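Local coordinates for polysaccharide deacetylase (Bacillus anthracis, PDB 2J13), which probably removes acetyl groups from peptidoglycan or related cell-wall polysaccharides as a zinc-dependent family 4 carbohydrate esterase, at residues Ile109-Thr121 with Glu131-Thr143. Numbering follows the deposited sequence.
Sequences IIGNHSWSHPDFT and ELTSVTEEIKKVT. With ZN (zinc ion), chain B.
Strand 109-112, whose Ile110 faces Ile139, runs nearly antiparallel to helix 131-143, at 159° with the axes 8.6 Å apart, and the loop beyond it meets the helix again where Trp115 lies beside Glu131. Ile110 and Ile139 lie alongside one another, running opposite ways, with Ile110 CG2 3.8 Å from Ile139 CD1, while Ile110 CD1 meets Thr143 CG2 tip to tip. Trp115 lays its CE3 against Val135 CG2 at 3.8 Å. Asn112, its CG anti to the backbone N (chi1 -169°), donates from ND2 to Leu132 O at 2.9 Å, an acceptor close to the plane of the Asn112 amide, and more weakly to Thr136 OG1, which also bonds Tyr171. Asn112 OD1 accepts from Ser114 N at 2.9 Å, closing an Asx turn around His113. Bent at chi2, Glu131 turns its carboxylate to Ser116: Ser116 N meets the syn lone pair of Glu131 OE1 at 2.8 Å, nearly straight (176°), and Ser116 OG donates to Glu131 OE2 at 2.6 Å. Lys127 forms a salt bridge to OE2, which probably helps stabilise the negative charge. The bonds of Asn112 and Glu131 hold the chain around His113 and just before His117, probably helping to position these two zinc ligands.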
ATOM      1  N   ILE A 109      -9.569   1.639  -0.375  1.00 21.72           N
ATOM      2  CA  ILE A 109      -9.035   1.215  -1.677  1.00 20.71           C
ATOM      3  C   ILE A 109      -8.292  -0.062  -1.428  1.00 20.17           C
ATOM      4  O   ILE A 109      -7.547  -0.156  -0.436  1.00 19.87           O
ATOM      5  CB  ILE A 109      -8.104   2.254  -2.256  1.00 22.04           C
ATOM      6  CG1 ILE A 109      -8.885   3.529  -2.543  1.00 22.18           C
ATOM      7  CG2 ILE A 109      -7.383   1.706  -3.490  1.00 22.17           C
ATOM      8  CD1 ILE A 109      -7.999   4.697  -2.841  1.00 25.11           C
ATOM      9  N   ILE A 110      -8.510  -1.059  -2.284  1.00 20.03           N
ATOM     10  CA  ILE A 110      -7.783  -2.316  -2.192  1.00 19.41           C
ATOM     11  C   ILE A 110      -6.639  -2.267  -3.202  1.00 19.02           C
ATOM     12  O   ILE A 110      -6.854  -2.041  -4.419  1.00 19.55           O
ATOM     13  CB  ILE A 110      -8.681  -3.549  -2.452  1.00 19.53           C
ATOM     14  CG1 ILE A 110      -9.881  -3.566  -1.497  1.00 19.31           C
ATOM     15  CG2 ILE A 110      -7.902  -4.834  -2.296  1.00 19.40           C
ATOM     16  CD1 ILE A 110     -10.909  -4.637  -1.937  1.00 22.51           C
ATOM     17  N   GLY A 111      -5.419  -2.389  -2.682  1.00 18.27           N
ATOM     18  CA  GLY A 111      -4.219  -2.407  -3.524  1.00 17.56           C
ATOM     19  C   GLY A 111      -3.699  -3.808  -3.750  1.00 17.15           C
ATOM     20  O   GLY A 111      -4.128  -4.748  -3.133  1.00 17.06           O
ATOM     21  N   ASN A 112      -2.705  -3.893  -4.625  1.00 16.56           N
ATOM     22  CA  ASN A 112      -2.141  -5.125  -5.105  1.00 16.68           C
ATOM     23  C   ASN A 112      -0.786  -5.402  -4.439  1.00 15.94           C
ATOM     24  O   ASN A 112       0.161  -4.620  -4.644  1.00 17.26           O
ATOM     25  CB  ASN A 112      -1.974  -5.009  -6.613  1.00 17.07           C
ATOM     26  CG  ASN A 112      -1.636  -6.315  -7.294  1.00 16.82           C
ATOM     27  OD1 ASN A 112      -0.947  -7.182  -6.740  1.00 18.51           O
ATOM     28  ND2 ASN A 112      -2.141  -6.473  -8.540  1.00 17.53           N
ATOM     29  N   HIS A 113      -0.682  -6.495  -3.681  1.00 16.09           N
ATOM     30  CA  HIS A 113       0.553  -6.884  -2.999  1.00 17.59           C
ATOM     31  C   HIS A 113       1.089  -8.218  -3.556  1.00 17.31           C
ATOM     32  O   HIS A 113       1.890  -8.875  -2.900  1.00 19.02           O
ATOM     33  CB  HIS A 113       0.331  -6.985  -1.494  1.00 17.70           C
ATOM     34  CG  HIS A 113       1.556  -6.886  -0.642  1.00 17.91           C
ATOM     35  ND1 HIS A 113       2.596  -6.023  -0.899  1.00 17.58           N
ATOM     36  CD2 HIS A 113       1.857  -7.502   0.521  1.00 19.30           C
ATOM     37  CE1 HIS A 113       3.518  -6.160   0.048  1.00 18.28           C
ATOM     38  NE2 HIS A 113       3.097  -7.052   0.922  1.00 17.33           N
ATOM     39  N   SER A 114       0.621  -8.591  -4.747  1.00 18.37           N
ATOM     40  CA  SER A 114       0.997  -9.826  -5.492  1.00 19.61           C
ATOM     41  C   SER A 114       0.333 -11.111  -5.038  1.00 19.99           C
ATOM     42  O   SER A 114      -0.111 -11.236  -3.905  1.00 21.28           O
ATOM     43  CB  SER A 114       2.522 -10.042  -5.467  1.00 19.69           C
ATOM     44  OG  SER A 114       2.891 -10.800  -4.348  1.00 22.06           O
ATOM     45  N   TRP A 115       0.249 -12.085  -5.941  1.00 21.39           N
ATOM     46  CA  TRP A 115      -0.449 -13.323  -5.628  1.00 22.24           C
ATOM     47  C   TRP A 115       0.195 -14.125  -4.510  1.00 23.20           C
ATOM     48  O   TRP A 115      -0.465 -14.474  -3.538  1.00 23.72           O
ATOM     49  CB  TRP A 115      -0.619 -14.189  -6.880  1.00 24.04           C
ATOM     50  CG  TRP A 115      -1.564 -15.306  -6.580  1.00 25.19           C
ATOM     51  CD1 TRP A 115      -1.244 -16.566  -6.154  1.00 27.80           C
ATOM     52  CD2 TRP A 115      -2.991 -15.221  -6.555  1.00 25.60           C
ATOM     53  NE1 TRP A 115      -2.404 -17.282  -5.895  1.00 27.70           N
ATOM     54  CE2 TRP A 115      -3.479 -16.469  -6.121  1.00 26.23           C
ATOM     55  CE3 TRP A 115      -3.904 -14.199  -6.862  1.00 26.62           C
ATOM     56  CZ2 TRP A 115      -4.852 -16.733  -5.995  1.00 27.20           C
ATOM     57  CZ3 TRP A 115      -5.264 -14.459  -6.724  1.00 27.60           C
ATOM     58  CH2 TRP A 115      -5.715 -15.714  -6.300  1.00 27.19           C
ATOM     59  N   SER A 116       1.478 -14.433  -4.658  1.00 23.36           N
ATOM     60  CA  SER A 116       2.186 -15.320  -3.734  1.00 24.44           C
ATOM     61  C   SER A 116       3.313 -14.646  -2.921  1.00 24.21           C
ATOM     62  O   SER A 116       4.059 -15.335  -2.176  1.00 24.99           O
ATOM     63  CB  SER A 116       2.719 -16.540  -4.490  1.00 25.66           C
ATOM     64  OG  SER A 116       3.696 -16.144  -5.401  1.00 27.54           O
ATOM     65  N   HIS A 117       3.426 -13.319  -3.031  1.00 23.30           N
ATOM     66  CA  HIS A 117       4.385 -12.548  -2.241  1.00 23.25           C
ATOM     67  C   HIS A 117       5.844 -12.969  -2.436  1.00 23.87           C
ATOM     68  O   HIS A 117       6.615 -12.999  -1.477  1.00 25.47           O
ATOM     69  CB  HIS A 117       3.988 -12.661  -0.751  1.00 23.54           C
ATOM     70  CG  HIS A 117       4.480 -11.550   0.136  1.00 22.75           C
ATOM     71  ND1 HIS A 117       5.528 -11.715   1.021  1.00 24.41           N
ATOM     72  CD2 HIS A 117       4.005 -10.303   0.353  1.00 24.78           C
ATOM     73  CE1 HIS A 117       5.707 -10.593   1.707  1.00 24.94           C
ATOM     74  NE2 HIS A 117       4.777  -9.723   1.335  1.00 24.33           N
ATOM     75  N   PRO A 118       6.271 -13.184  -3.691  1.00 23.54           N
ATOM     76  CA  PRO A 118       7.702 -13.366  -3.962  1.00 24.67           C
ATOM     77  C   PRO A 118       8.407 -12.047  -4.015  1.00 25.14           C
ATOM     78  O   PRO A 118       7.795 -11.001  -4.246  1.00 25.51           O
ATOM     79  CB  PRO A 118       7.694 -13.959  -5.357  1.00 24.26           C
ATOM     80  CG  PRO A 118       6.565 -13.220  -6.022  1.00 24.39           C
ATOM     81  CD  PRO A 118       5.501 -13.216  -4.943  1.00 23.95           C
ATOM     82  N   ASP A 119       9.712 -12.078  -3.822  1.00 25.89           N
ATOM     83  CA  ASP A 119      10.530 -10.926  -4.181  1.00 26.36           C
ATOM     84  C   ASP A 119      10.480 -10.742  -5.698  1.00 25.06           C
ATOM     85  O   ASP A 119      10.817 -11.682  -6.472  1.00 26.04           O
ATOM     86  CB  ASP A 119      11.977 -11.135  -3.687  1.00 28.01           C
ATOM     87  CG  ASP A 119      12.172 -10.754  -2.193  1.00 32.67           C
ATOM     88  OD1 ASP A 119      11.210 -10.272  -1.515  1.00 36.15           O
ATOM     89  OD2 ASP A 119      13.336 -10.929  -1.694  1.00 41.32           O
ATOM     90  N   PHE A 120      10.042  -9.564  -6.148  1.00 22.89           N
ATOM     91  CA  PHE A 120       9.836  -9.285  -7.587  1.00 22.53           C
ATOM     92  C   PHE A 120      11.126  -9.373  -8.398  1.00 23.09           C
ATOM     93  O   PHE A 120      11.102  -9.665  -9.578  1.00 23.38           O
ATOM     94  CB  PHE A 120       9.203  -7.928  -7.832  1.00 21.52           C
ATOM     95  CG  PHE A 120       7.704  -7.858  -7.488  1.00 22.14           C
ATOM     96  CD1 PHE A 120       7.010  -8.973  -7.046  1.00 22.61           C
ATOM     97  CD2 PHE A 120       7.023  -6.686  -7.706  1.00 22.54           C
ATOM     98  CE1 PHE A 120       5.631  -8.897  -6.778  1.00 22.43           C
ATOM     99  CE2 PHE A 120       5.650  -6.594  -7.443  1.00 22.24           C
ATOM    100  CZ  PHE A 120       4.974  -7.703  -6.966  1.00 21.55           C
ATOM    101  N   THR A 121      12.244  -9.111  -7.744  1.00 23.23           N
ATOM    102  CA  THR A 121      13.546  -9.161  -8.405  1.00 25.48           C
ATOM    103  C   THR A 121      13.997 -10.605  -8.685  1.00 26.13           C
ATOM    104  O   THR A 121      14.990 -10.807  -9.437  1.00 28.07           O
ATOM    105  CB  THR A 121      14.596  -8.439  -7.523  1.00 25.93           C
ATOM    106  OG1 THR A 121      14.600  -9.044  -6.231  1.00 29.28           O
ATOM    107  CG2 THR A 121      14.310  -6.951  -7.394  1.00 28.10           C
ATOM    108  N   GLU A 131       1.738 -12.631 -11.384  1.00 23.46           N
ATOM    109  CA  GLU A 131       1.638 -12.285  -9.960  1.00 23.25           C
ATOM    110  C   GLU A 131       0.809 -11.023  -9.736  1.00 22.53           C
ATOM    111  O   GLU A 131       0.060 -10.973  -8.736  1.00 22.82           O
ATOM    112  CB  GLU A 131       3.044 -12.099  -9.357  1.00 23.35           C
ATOM    113  CG  GLU A 131       3.788 -13.421  -9.109  1.00 24.56           C
ATOM    114  CD  GLU A 131       3.314 -14.125  -7.874  1.00 27.34           C
ATOM    115  OE1 GLU A 131       2.902 -13.435  -6.914  1.00 28.15           O
ATOM    116  OE2 GLU A 131       3.335 -15.364  -7.834  1.00 31.56           O
ATOM    117  N   LEU A 132       0.928 -10.027 -10.626  1.00 20.70           N
ATOM    118  CA  LEU A 132       0.138  -8.777 -10.522  1.00 20.85           C
ATOM    119  C   LEU A 132      -1.262  -8.950 -11.105  1.00 20.31           C
ATOM    120  O   LEU A 132      -2.248  -8.603 -10.470  1.00 20.41           O
ATOM    121  CB  LEU A 132       0.837  -7.623 -11.219  1.00 20.94           C
ATOM    122  CG  LEU A 132       2.161  -7.229 -10.558  1.00 22.83           C
ATOM    123  CD1 LEU A 132       2.793  -6.168 -11.426  1.00 26.34           C
ATOM    124  CD2 LEU A 132       1.966  -6.765  -9.122  1.00 24.99           C
ATOM    125  N   THR A 133      -1.347  -9.507 -12.309  1.00 21.33           N
ATOM    126  CA  THR A 133      -2.631  -9.597 -13.005  1.00 22.62           C
ATOM    127  C   THR A 133      -3.609 -10.479 -12.258  1.00 21.55           C
ATOM    128  O   THR A 133      -4.815 -10.149 -12.204  1.00 23.13           O
ATOM    129  CB  THR A 133      -2.448 -10.114 -14.443  1.00 24.19           C
ATOM    130  OG1 THR A 133      -1.552  -9.228 -15.151  1.00 26.10           O
ATOM    131  CG2 THR A 133      -3.809 -10.153 -15.155  1.00 27.37           C
ATOM    132  N   SER A 134      -3.148 -11.568 -11.673  1.00 21.49           N
ATOM    133  CA  SER A 134      -4.032 -12.462 -10.932  1.00 21.87           C
ATOM    134  C   SER A 134      -4.721 -11.768  -9.753  1.00 20.59           C
ATOM    135  O   SER A 134      -5.929 -11.951  -9.535  1.00 22.27           O
ATOM    136  CB  SER A 134      -3.322 -13.729 -10.486  1.00 23.45           C
ATOM    137  OG  SER A 134      -2.243 -13.472  -9.654  1.00 24.15           O
ATOM    138  N   VAL A 135      -3.981 -10.979  -8.990  1.00 19.14           N
ATOM    139  CA  VAL A 135      -4.565 -10.208  -7.901  1.00 19.52           C
ATOM    140  C   VAL A 135      -5.519  -9.148  -8.402  1.00 19.81           C
ATOM    141  O   VAL A 135      -6.606  -8.967  -7.827  1.00 22.43           O
ATOM    142  CB  VAL A 135      -3.464  -9.553  -6.970  1.00 18.09           C
ATOM    143  CG1 VAL A 135      -4.062  -8.589  -5.935  1.00 20.64           C
ATOM    144  CG2 VAL A 135      -2.701 -10.607  -6.245  1.00 20.99           C
ATOM    145  N   THR A 136      -5.149  -8.423  -9.444  1.00 20.21           N
ATOM    146  CA  THR A 136      -6.004  -7.364  -9.981  1.00 20.71           C
ATOM    147  C   THR A 136      -7.352  -7.921 -10.415  1.00 21.12           C
ATOM    148  O   THR A 136      -8.400  -7.426 -10.022  1.00 22.00           O
ATOM    149  CB  THR A 136      -5.336  -6.610 -11.122  1.00 21.25           C
ATOM    150  OG1 THR A 136      -4.230  -5.858 -10.579  1.00 20.15           O
ATOM    151  CG2 THR A 136      -6.312  -5.642 -11.795  1.00 20.85           C
ATOM    152  N   GLU A 137      -7.289  -8.996 -11.172  1.00 21.67           N
ATOM    153  CA  GLU A 137      -8.530  -9.639 -11.647  1.00 24.53           C
ATOM    154  C   GLU A 137      -9.349 -10.182 -10.475  1.00 23.62           C
ATOM    155  O   GLU A 137     -10.600 -10.071 -10.467  1.00 24.57           O
ATOM    156  CB  GLU A 137      -8.178 -10.744 -12.637  1.00 25.22           C
ATOM    157  CG  GLU A 137      -7.540 -10.211 -13.914  1.00 28.51           C
ATOM    158  CD  GLU A 137      -7.221 -11.283 -14.947  1.00 30.37           C
ATOM    159  OE1 GLU A 137      -7.295 -12.490 -14.648  1.00 36.43           O
ATOM    160  OE2 GLU A 137      -6.859 -10.874 -16.073  1.00 39.08           O
ATOM    161  N   GLU A 138      -8.704 -10.779  -9.481  1.00 22.95           N
ATOM    162  CA  GLU A 138      -9.412 -11.297  -8.307  1.00 23.89           C
ATOM    163  C   GLU A 138     -10.055 -10.171  -7.488  1.00 22.96           C
ATOM    164  O   GLU A 138     -11.225 -10.298  -7.061  1.00 23.52           O
ATOM    165  CB  GLU A 138      -8.484 -12.138  -7.450  1.00 25.47           C
ATOM    166  CG  GLU A 138      -9.119 -13.098  -6.524  1.00 28.83           C
ATOM    167  CD  GLU A 138      -9.729 -14.340  -7.238  1.00 32.91           C
ATOM    168  OE1 GLU A 138      -9.208 -14.802  -8.297  1.00 36.03           O
ATOM    169  OE2 GLU A 138     -10.731 -14.863  -6.723  1.00 36.81           O
ATOM    170  N   ILE A 139      -9.342  -9.074  -7.260  1.00 21.62           N
ATOM    171  CA  ILE A 139      -9.939  -7.928  -6.563  1.00 22.06           C
ATOM    172  C   ILE A 139     -11.216  -7.441  -7.278  1.00 22.88           C
ATOM    173  O   ILE A 139     -12.288  -7.295  -6.659  1.00 24.41           O
ATOM    174  CB  ILE A 139      -8.941  -6.743  -6.431  1.00 22.15           C
ATOM    175  CG1 ILE A 139      -7.830  -7.081  -5.444  1.00 21.78           C
ATOM    176  CG2 ILE A 139      -9.700  -5.465  -6.021  1.00 23.67           C
ATOM    177  CD1 ILE A 139      -6.605  -6.103  -5.585  1.00 21.01           C
ATOM    178  N   LYS A 140     -11.108  -7.236  -8.585  1.00 23.09           N
ATOM    179  CA  LYS A 140     -12.236  -6.774  -9.415  1.00 24.05           C
ATOM    180  C   LYS A 140     -13.403  -7.744  -9.418  1.00 24.35           C
ATOM    181  O   LYS A 140     -14.568  -7.315  -9.215  1.00 25.46           O
ATOM    182  CB  LYS A 140     -11.765  -6.522 -10.830  1.00 24.68           C
ATOM    183  CG  LYS A 140     -10.917  -5.265 -10.979  1.00 26.42           C
ATOM    184  CD  LYS A 140     -10.326  -5.181 -12.363  1.00 29.32           C
ATOM    185  CE  LYS A 140      -9.534  -3.919 -12.531  1.00 31.93           C
ATOM    186  NZ  LYS A 140      -9.106  -3.739 -13.921  1.00 34.51           N
ATOM    187  N   LYS A 141     -13.121  -9.033  -9.561  1.00 23.96           N
ATOM    188  CA  LYS A 141     -14.228 -10.051  -9.619  1.00 24.11           C
ATOM    189  C   LYS A 141     -14.880 -10.241  -8.246  1.00 24.89           C
ATOM    190  O   LYS A 141     -16.110 -10.334  -8.154  1.00 25.66           O
ATOM    191  CB  LYS A 141     -13.696 -11.394 -10.062  1.00 24.90           C
ATOM    192  CG  LYS A 141     -13.250 -11.460 -11.495  1.00 26.56           C
ATOM    193  CD  LYS A 141     -14.402 -11.304 -12.485  1.00 28.15           C
ATOM    194  CE  LYS A 141     -14.022 -11.685 -13.915  1.00 31.11           C
ATOM    195  NZ  LYS A 141     -15.057 -11.252 -14.923  1.00 29.63           N
ATOM    196  N   VAL A 142     -14.068 -10.298  -7.180  1.00 24.23           N
ATOM    197  CA  VAL A 142     -14.567 -10.576  -5.835  1.00 25.06           C
ATOM    198  C   VAL A 142     -15.299  -9.372  -5.253  1.00 25.93           C
ATOM    199  O   VAL A 142     -16.399  -9.515  -4.641  1.00 27.68           O
ATOM    200  CB  VAL A 142     -13.467 -11.080  -4.894  1.00 25.05           C
ATOM    201  CG1 VAL A 142     -13.939 -11.099  -3.466  1.00 27.22           C
ATOM    202  CG2 VAL A 142     -12.972 -12.458  -5.316  1.00 25.09           C
ATOM    203  N   THR A 143     -14.753  -8.176  -5.427  1.00 25.86           N
ATOM    204  CA  THR A 143     -15.304  -7.020  -4.702  1.00 26.03           C
ATOM    205  C   THR A 143     -16.056  -6.014  -5.539  1.00 26.82           C
ATOM    206  O   THR A 143     -16.831  -5.216  -5.003  1.00 28.64           O
ATOM    207  CB  THR A 143     -14.181  -6.214  -4.006  1.00 24.99           C
ATOM    208  OG1 THR A 143     -13.431  -5.512  -4.994  1.00 24.47           O
ATOM    209  CG2 THR A 143     -13.312  -7.096  -3.211  1.00 25.49           C
TER
HETATM  210 ZN    ZN B1236       4.249  -7.975   2.308  1.00 21.67          ZN